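Putative enzyme related to aldose 1-epimerase (Salmonella typhimurium, PDB 2HTA) probably interconverts the alpha and beta anomers of glucose 6-phosphate and related hexose 6-phosphates, acting as a monomeric mutarotase. Local coordinates at residues T84-L88 against A113-P117. Numbering follows the deposited sequence.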
loop_
_atom_site.group_PDB
_atom_site.type_symbol
_atom_site.label_atom_id
_atom_site.label_comp_id
_atom_site.label_asym_id
_atom_site.label_seq_id
_atom_site.Cartn_x
_atom_site.Cartn_y
_atom_site.Cartn_z
ATOM N N THR A 84 4.931 10.868 14.392
ATOM C CA THR A 84 4.142 11.902 13.754
ATOM C C THR A 84 4.779 12.490 12.505
ATOM O O THR A 84 5.913 13.021 12.532
ATOM C CB THR A 84 3.710 12.965 14.793
ATOM O OG1 THR A 84 3.047 12.277 15.846
ATOM C CG2 THR A 84 2.732 13.948 14.193
ATOM N N GLY A 85 4.063 12.324 11.374
ATOM C CA GLY A 85 4.524 12.907 10.107
ATOM C C GLY A 85 5.521 12.096 9.319
ATOM O O GLY A 85 5.861 12.457 8.194
ATOM N N VAL A 86 5.986 10.975 9.864
ATOM C CA VAL A 86 7.009 10.174 9.228
ATOM C C VAL A 86 6.343 9.011 8.458
ATOM O O VAL A 86 5.542 8.287 9.046
ATOM C CB VAL A 86 7.987 9.644 10.327
ATOM C CG1 VAL A 86 8.993 8.656 9.735
ATOM C CG2 VAL A 86 8.759 10.880 10.936
ATOM N N ALA A 87 6.701 8.828 7.202
ATOM C CA ALA A 87 6.083 7.764 6.392
ATOM C C ALA A 87 6.375 6.413 6.954
ATOM O O ALA A 87 7.511 6.091 7.323
ATOM C CB ALA A 87 6.534 7.860 4.927
ATOM N N LEU A 88 5.339 5.588 7.034
ATOM C CA LEU A 88 5.469 4.220 7.533
ATOM C C LEU A 88 6.008 3.289 6.452
ATOM O O LEU A 88 5.578 3.394 5.275
ATOM C CB LEU A 88 4.112 3.747 8.015
ATOM C CG LEU A 88 3.614 4.367 9.322
ATOM C CD1 LEU A 88 2.104 4.588 9.245
ATOM C CD2 LEU A 88 4.031 3.525 10.571
ATOM N N ALA A 113 -0.200 12.735 1.537
ATOM C CA ALA A 113 -1.346 12.099 2.254
ATOM C C ALA A 113 -0.926 11.017 3.256
ATOM O O ALA A 113 -1.569 10.842 4.288
ATOM C CB ALA A 113 -2.317 11.550 1.228
ATOM N N ARG A 114 0.197 10.344 2.995
ATOM C CA ARG A 114 0.672 9.235 3.863
ATOM C C ARG A 114 1.270 9.757 5.155
ATOM O O ARG A 114 1.610 8.988 6.081
ATOM C CB ARG A 114 1.648 8.352 3.096
ATOM C CG ARG A 114 2.953 9.074 2.627
ATOM C CD ARG A 114 3.741 8.087 1.832
ATOM N NE ARG A 114 5.027 8.608 1.397
ATOM C CZ ARG A 114 6.118 7.884 1.255
ATOM N NH1 ARG A 114 6.117 6.583 1.560
ATOM N NH2 ARG A 114 7.257 8.476 0.831
ATOM N N ASN A 115 1.477 11.082 5.202
ATOM C CA ASN A 115 2.118 11.722 6.368
ATOM C C ASN A 115 1.140 12.391 7.326
ATOM O O ASN A 115 1.526 12.753 8.467
ATOM C CB ASN A 115 3.119 12.810 5.903
ATOM C CG ASN A 115 4.160 12.286 4.925
ATOM O OD1 ASN A 115 3.964 12.315 3.691
ATOM N ND2 ASN A 115 5.248 11.756 5.455
ATOM N N LEU A 116 -0.114 12.505 6.945
ATOM C CA LEU A 116 -1.100 13.280 7.724
ATOM C C LEU A 116 -2.149 12.380 8.383
ATOM O O LEU A 116 -2.425 11.297 7.866
ATOM C CB LEU A 116 -1.814 14.273 6.794
ATOM C CG LEU A 116 -0.901 15.289 6.104
ATOM C CD1 LEU A 116 -1.765 16.045 5.062
ATOM C CD2 LEU A 116 -0.329 16.258 7.179
ATOM N N PRO A 117 -2.735 12.838 9.518
ATOM C CA PRO A 117 -3.753 12.069 10.179
ATOM C C PRO A 117 -5.057 12.137 9.427
ATOM O O PRO A 117 -5.538 13.240 9.117
ATOM C CB PRO A 117 -3.873 12.754 11.555
ATOM C CG PRO A 117 -3.338 14.208 11.337
ATOM C CD PRO A 117 -2.382 14.085 10.243
HETATM O O HOH W 1 2.598 6.465 5.980
HETATM O O HOH W 2 4.365 5.568 3.863
#
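In the presumed sugar-phosphate pocket of this putative mutarotase, two loops flanking the short strand 94-95 meet where Arg-114 and Asn-115 reach across to Ala-87 and Gly-85. The direct polar link is a single hydrogen bond, Asn-115 ND2 to Gly-85 O at 2.9 Å. Its N-H...O angle of 157° is fairly straight, but the donor sits 42° above the carbonyl plane. Asn-115 CG is set anti to its carbonyl carbon (chi1 -55°), which brings the amide to Gly-85. The same two residues also meet through the backbone: Gly-85 CA approaches Asn-115 O at 3.4 Å in a nearly linear CH...O contact, and the positive phi of Gly-85 is one that favours glycine. Both loops belong to the antiparallel beta fold of the aldose 1-epimerase family, between strands 61-67 and 119-125. Ala-87 CB lies over one face of the Arg-114 guanidinium, displaced from its centre and nearest to Arg-114 NH1 at 3.6 Å. By similarity Arg-114 binds substrate, as does Arg-89, the residue following Leu-88 in the same loop, and the proposed active-site His-179 has its side chain about 6 Å from that of Arg-114. Two guanidinium nitrogens have polar partners: NH2 bonds Ser-109 O, and Arg-114 NH1 a water 3.1 Å away that donates to Leu-88 O. A second water accepts from Leu-88 N and donates to Arg-114 O at 2.7 Å.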